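Local coordinates for N-(5'-phosphoribosyl)anthranilate isomerase (Pyrococcus furiosus, PDB 4AAJ), which catalyses the isomerisation of N-(5-phospho-beta-D-ribosyl)anthranilate to 1-(2-carboxyphenylamino)-1-deoxy-D-ribulose 5-phosphate, the third step from chorismate to tryptophan, at residues 56-61 and 89-94; 133-138 and 167-172. All coordinates share one frame; numbering follows the deposited sequence.

Both contacts join neighbouring helices on the outer layer of one eight-stranded beta/alpha barrel. They lie on opposite sides of the chain's centre, with their own centres about 34 Å apart. Contact 1 brings the first turn of helix 58-67 against the last turn of helix 81-91. It is partly buried, and the aliphatic part of an exposed arginine takes part. Contact 2 pairs helix 131-144 with helix 165-173 along their bodies. It is the more buried of the two and is made by alanine, leucine and valine alone. Both are apolar across the interface. Lys60 of contact 1 also binds a sulfate, well away from the packed methyls.

Contact 1 of 2, residues 56-61 and 89-94; sequences IPLEKA and ERTGAQ. With SO4 (sulfate ion), chain D.
Leu58 reaches across to Arg90 and Thr91 with both methyl groups. The contact joins two adjacent helices in the outer layer of a TIM barrel. The N-terminal turn of helix 58-67 meets the C-terminal end of helix 81-91. CG of Leu58 is anti to its carbonyl carbon (chi1 -64°), which directs the fork at the other helix. The Leu58 side chain runs at an oblique angle to that of Arg90, and Leu58 CD1 lies 3.6 Å from Arg90 CD. The contact uses the aliphatic part of the arginine, whose extended chain then carries the guanidinium group away. Leu58 and Thr91 meet at about a right angle, with Leu58 CD2 3.8 Å from Thr91 CG2. The same Thr91 methyl also lies 3.8 Å from Ala61 CB, one helical turn along. Thr91 thus presents its methyl to the neighbour, while OG1 bonds back to the carbonyl oxygen of Ala87 in its own helix. Gly92 follows with positive phi (74°) and ends the helix before the chain enters strand 95-98. Val48 touches both Leu58 and Ala61. Lys60 NZ forms a salt bridge with Glu63. A sulfate, probably from the crystallisation liquor, is bonded to the backbone N of Leu31 and of Glu32, and its O1 accepts a hydrogen bond of 2.7 Å from Lys60 NZ.

Contact 2 of 2, residues 133-138 and 167-172; sequences EDANRL and SSLVAR
Ala135 packs against Leu169 and Val170 through its single methyl. Ala135 CB is 3.7 Å from Leu169 CB, so the leucine touches with the root of its side chain. The same Ala135 CB is 3.9 Å from Val170 CG2. That valine methyl also lies 3.9 Å from Ala135 CA, and so rests against the backbone of the facing helix as well as the methyl. One turn further on, Leu138 adds a third apolar touch. Its CG is anti to the backbone N (chi1 -166°), and the branch from there brings CD2 to the valine. Leu138 CD2 stands 4.0 Å from Val170 CG2, and the two side chains meet at about a right angle. Val170 CG2 is therefore shared by Ala135 and Leu138. The valine has CG1 anti to the backbone N (chi1 -177°), which leaves CG2 beside that N and turned to the partner helix. The small side chain of Ala135 allows a close approach: its CA is 5.4 Å from that of Val170, and the axes of the two short segments come within 8.5 Å. The axes cross at -47°, with both helices running in broadly the same direction. They are consecutive helices of the TIM barrel, linked through strand 149-153. On the barrel side, Leu152 of that strand touches both Leu138 and Val170, and Val176 of the next strand also meets Val170. Leu139 and Ile142 of helix 131-144 touch Val170 too, while Pro131 of the same helix touches Leu169. Ser168 OG is hydrogen-bonded to the carbonyl oxygen of Val193, in helix 187-194.

Contact 1 of 2, residues 56-61 and 89-94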
loop_
_atom_site.group_PDB
_atom_site.type_symbol
_atom_site.label_atom_id
_atom_site.label_comp_id
_atom_site.label_asym_id
_atom_site.label_seq_id
_atom_site.Cartn_x
_atom_site.Cartn_y
_atom_site.Cartn_z
ATOM N N ILE A 56 0.094 14.384 5.615
ATOM C CA ILE A 56 1.055 15.068 6.501
ATOM C C ILE A 56 2.011 15.973 5.713
ATOM O O ILE A 56 2.248 15.774 4.510
ATOM C CB ILE A 56 1.825 14.069 7.405
ATOM C CG1 ILE A 56 2.771 13.180 6.565
ATOM C CG2 ILE A 56 0.869 13.242 8.255
ATOM C CD1 ILE A 56 3.644 12.259 7.402
ATOM N N PRO A 57 2.569 17.016 6.376
ATOM C CA PRO A 57 3.548 17.880 5.755
ATOM C C PRO A 57 4.848 17.114 5.465
ATOM O O PRO A 57 5.090 16.076 6.094
ATOM C CB PRO A 57 3.805 18.968 6.822
ATOM C CG PRO A 57 2.718 18.831 7.824
ATOM C CD PRO A 57 2.224 17.423 7.754
ATOM N N LEU A 58 5.661 17.619 4.546
ATOM C CA LEU A 58 6.906 16.947 4.150
ATOM C C LEU A 58 7.891 16.801 5.320
ATOM O O LEU A 58 8.612 15.796 5.410
ATOM C CB LEU A 58 7.562 17.636 2.962
ATOM C CG LEU A 58 6.751 17.606 1.650
ATOM C CD1 LEU A 58 7.465 18.360 0.543
ATOM C CD2 LEU A 58 6.395 16.190 1.213
ATOM N N GLU A 59 7.905 17.776 6.231
ATOM C CA GLU A 59 8.777 17.663 7.424
ATOM C C GLU A 59 8.399 16.460 8.298
ATOM O O GLU A 59 9.281 15.740 8.778
ATOM C CB GLU A 59 8.752 18.966 8.254
ATOM C CG GLU A 59 9.327 18.829 9.670
ATOM C CD GLU A 59 10.782 18.381 9.703
ATOM O OE1 GLU A 59 11.561 18.763 8.805
ATOM O OE2 GLU A 59 11.151 17.649 10.656
ATOM N N LYS A 60 7.105 16.224 8.491
ATOM C CA LYS A 60 6.651 15.100 9.294
ATOM C C LYS A 60 6.967 13.769 8.586
ATOM O O LYS A 60 7.408 12.810 9.224
ATOM C CB LYS A 60 5.171 15.223 9.630
ATOM C CG LYS A 60 4.633 14.177 10.603
ATOM C CD LYS A 60 5.441 14.060 11.895
ATOM C CE LYS A 60 5.120 15.172 12.882
ATOM N NZ LYS A 60 5.839 14.966 14.176
ATOM N N ALA A 61 6.766 13.738 7.264
ATOM C CA ALA A 61 7.159 12.567 6.458
ATOM C C ALA A 61 8.659 12.280 6.615
ATOM O O ALA A 61 9.051 11.143 6.864
ATOM C CB ALA A 61 6.798 12.777 4.986
ATOM N N GLU A 89 12.980 13.758 -3.032
ATOM C CA GLU A 89 14.144 14.551 -2.621
ATOM C C GLU A 89 13.920 15.223 -1.276
ATOM O O GLU A 89 14.783 15.192 -0.384
ATOM C CB GLU A 89 14.471 15.600 -3.682
ATOM C CG GLU A 89 15.159 15.034 -4.907
ATOM C CD GLU A 89 15.380 16.061 -6.001
ATOM O OE1 GLU A 89 15.280 17.282 -5.731
ATOM O OE2 GLU A 89 15.661 15.645 -7.142
ATOM N N ARG A 90 12.737 15.810 -1.124
ATOM C CA ARG A 90 12.386 16.520 0.088
ATOM C C ARG A 90 12.184 15.590 1.289
ATOM O O ARG A 90 12.366 16.019 2.412
ATOM C CB ARG A 90 11.158 17.435 -0.143
ATOM C CG ARG A 90 11.435 18.611 -1.070
ATOM C CD ARG A 90 10.163 19.187 -1.688
ATOM N NE ARG A 90 10.436 20.162 -2.753
ATOM C CZ ARG A 90 9.561 20.516 -3.694
ATOM N NH1 ARG A 90 8.353 19.970 -3.729
ATOM N NH2 ARG A 90 9.897 21.402 -4.621
ATOM N N THR A 91 11.851 14.311 1.066
ATOM C CA THR A 91 11.584 13.401 2.186
ATOM C C THR A 91 12.638 12.319 2.471
ATOM O O THR A 91 12.630 11.741 3.559
ATOM C CB THR A 91 10.260 12.632 2.023
ATOM O OG1 THR A 91 10.315 11.866 0.803
ATOM C CG2 THR A 91 9.054 13.594 2.012
ATOM N N GLY A 92 13.492 12.035 1.491
ATOM C CA GLY A 92 14.460 10.933 1.580
ATOM C C GLY A 92 13.830 9.548 1.429
ATOM O O GLY A 92 14.437 8.532 1.794
ATOM N N ALA A 93 12.627 9.493 0.862
ATOM C CA ALA A 93 11.903 8.222 0.719
ATOM C C ALA A 93 12.678 7.251 -0.165
ATOM O O ALA A 93 13.274 7.653 -1.170
ATOM C CB ALA A 93 10.517 8.461 0.110
ATOM N N GLN A 94 12.634 5.974 0.200
ATOM C CA GLN A 94 13.235 4.923 -0.637
ATOM C C GLN A 94 12.177 3.992 -1.223
ATOM O O GLN A 94 12.484 3.119 -2.072
ATOM C CB GLN A 94 14.248 4.128 0.176
ATOM C CG GLN A 94 15.477 4.937 0.552
ATOM C CD GLN A 94 16.419 4.149 1.432
ATOM O OE1 GLN A 94 16.122 3.892 2.592
ATOM N NE2 GLN A 94 17.558 3.756 0.880
HETATM S S SO4 D . 5.036 12.738 17.267
HETATM O O1 SO4 D . 5.599 12.877 15.902
HETATM O O2 SO4 D . 6.071 13.152 18.238
HETATM O O3 SO4 D . 4.646 11.349 17.575
HETATM O O4 SO4 D . 3.845 13.614 17.372
#

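Contact 2 of 2, residues 133-138 and 167-172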
loop_
_atom_site.group_PDB
_atom_site.type_symbol
_atom_site.label_atom_id
_atom_site.label_comp_id
_atom_site.label_asym_id
_atom_site.label_seq_id
_atom_site.Cartn_x
_atom_site.Cartn_y
_atom_site.Cartn_z
ATOM N N GLU A 133 -12.063 -12.621 -16.759
ATOM C CA GLU A 133 -11.744 -11.652 -17.802
ATOM C C GLU A 133 -11.326 -10.303 -17.233
ATOM O O GLU A 133 -10.449 -9.640 -17.790
ATOM C CB GLU A 133 -12.918 -11.501 -18.765
ATOM C CG GLU A 133 -13.078 -12.708 -19.678
ATOM C CD GLU A 133 -14.523 -13.115 -19.879
ATOM O OE1 GLU A 133 -15.398 -12.228 -19.808
ATOM O OE2 GLU A 133 -14.776 -14.324 -20.101
ATOM N N ASP A 134 -11.956 -9.901 -16.132
ATOM C CA ASP A 134 -11.552 -8.694 -15.413
ATOM C C ASP A 134 -10.142 -8.826 -14.839
ATOM O O ASP A 134 -9.384 -7.858 -14.851
ATOM C CB ASP A 134 -12.558 -8.339 -14.312
ATOM C CG ASP A 134 -13.782 -7.604 -14.850
ATOM O OD1 ASP A 134 -13.760 -7.160 -16.023
ATOM O OD2 ASP A 134 -14.768 -7.466 -14.093
ATOM N N ALA A 135 -9.800 -10.020 -14.357
ATOM C CA ALA A 135 -8.450 -10.314 -13.875
ATOM C C ALA A 135 -7.436 -10.218 -15.007
ATOM O O ALA A 135 -6.395 -9.574 -14.858
ATOM C CB ALA A 135 -8.386 -11.681 -13.218
ATOM N N ASN A 136 -7.750 -10.833 -16.149
ATOM C CA ASN A 136 -6.863 -10.776 -17.311
ATOM C C ASN A 136 -6.703 -9.352 -17.850
ATOM O O ASN A 136 -5.618 -8.971 -18.299
ATOM C CB ASN A 136 -7.329 -11.750 -18.402
ATOM C CG ASN A 136 -6.920 -13.186 -18.114
ATOM O OD1 ASN A 136 -5.936 -13.442 -17.411
ATOM N ND2 ASN A 136 -7.667 -14.134 -18.666
ATOM N N ARG A 137 -7.772 -8.561 -17.775
ATOM C CA ARG A 137 -7.721 -7.159 -18.192
ATOM C C ARG A 137 -6.809 -6.317 -17.281
ATOM O O ARG A 137 -5.995 -5.526 -17.762
ATOM C CB ARG A 137 -9.115 -6.544 -18.191
ATOM C CG ARG A 137 -9.143 -5.121 -18.723
ATOM C CD ARG A 137 -10.148 -4.268 -17.973
ATOM N NE ARG A 137 -9.634 -2.915 -17.770
ATOM C CZ ARG A 137 -10.344 -1.884 -17.313
ATOM N NH1 ARG A 137 -11.628 -2.025 -17.005
ATOM N NH2 ARG A 137 -9.761 -0.696 -17.168
ATOM N N LEU A 138 -6.970 -6.475 -15.971
ATOM C CA LEU A 138 -6.111 -5.761 -15.023
ATOM C C LEU A 138 -4.655 -6.207 -15.168
ATOM O O LEU A 138 -3.745 -5.389 -15.030
ATOM C CB LEU A 138 -6.597 -5.956 -13.586
ATOM C CG LEU A 138 -6.028 -5.045 -12.492
ATOM C CD1 LEU A 138 -6.542 -3.616 -12.622
ATOM C CD2 LEU A 138 -6.411 -5.622 -11.141
ATOM N N SER A 167 -9.541 -10.285 -7.477
ATOM C CA SER A 167 -8.313 -10.246 -6.669
ATOM C C SER A 167 -7.634 -11.615 -6.555
ATOM O O SER A 167 -6.425 -11.721 -6.753
ATOM C CB SER A 167 -8.579 -9.626 -5.292
ATOM O OG SER A 167 -8.823 -8.235 -5.428
ATOM N N SER A 168 -8.427 -12.644 -6.257
ATOM C CA SER A 168 -7.976 -14.044 -6.204
ATOM C C SER A 168 -7.159 -14.472 -7.416
ATOM O O SER A 168 -6.117 -15.116 -7.275
ATOM C CB SER A 168 -9.180 -14.986 -6.064
ATOM O OG SER A 168 -9.551 -15.145 -4.705
ATOM N N LEU A 169 -7.644 -14.106 -8.599
ATOM C CA LEU A 169 -7.061 -14.542 -9.865
ATOM C C LEU A 169 -5.859 -13.712 -10.309
ATOM O O LEU A 169 -4.942 -14.229 -10.958
ATOM C CB LEU A 169 -8.132 -14.546 -10.950
ATOM C CG LEU A 169 -9.332 -15.465 -10.687
ATOM C CD1 LEU A 169 -10.482 -15.077 -11.595
ATOM C CD2 LEU A 169 -8.973 -16.940 -10.847
ATOM N N VAL A 170 -5.858 -12.426 -9.958
ATOM C CA VAL A 170 -4.673 -11.600 -10.180
ATOM C C VAL A 170 -3.562 -12.095 -9.252
ATOM O O VAL A 170 -2.422 -12.255 -9.686
ATOM C CB VAL A 170 -4.937 -10.086 -9.970
ATOM C CG1 VAL A 170 -3.685 -9.274 -10.279
ATOM C CG2 VAL A 170 -6.082 -9.600 -10.848
ATOM N N ALA A 171 -3.914 -12.363 -7.999
ATOM C CA ALA A 171 -2.945 -12.804 -6.986
ATOM C C ALA A 171 -2.275 -14.138 -7.354
ATOM O O ALA A 171 -1.119 -14.376 -7.003
ATOM C CB ALA A 171 -3.597 -12.878 -5.616
ATOM N N ARG A 172 -3.011 -14.987 -8.069
ATOM C CA ARG A 172 -2.479 -16.261 -8.560
ATOM C C ARG A 172 -1.406 -16.083 -9.632
ATOM O O ARG A 172 -0.460 -16.876 -9.708
ATOM C CB ARG A 172 -3.606 -17.162 -9.069
ATOM C CG ARG A 172 -4.360 -17.883 -7.960
ATOM C CD ARG A 172 -5.381 -18.850 -8.537
ATOM N NE ARG A 172 -4.741 -20.008 -9.165
ATOM C CZ ARG A 172 -5.295 -20.754 -10.117
ATOM N NH1 ARG A 172 -6.511 -20.470 -10.573
ATOM N NH2 ARG A 172 -4.627 -21.785 -10.621
#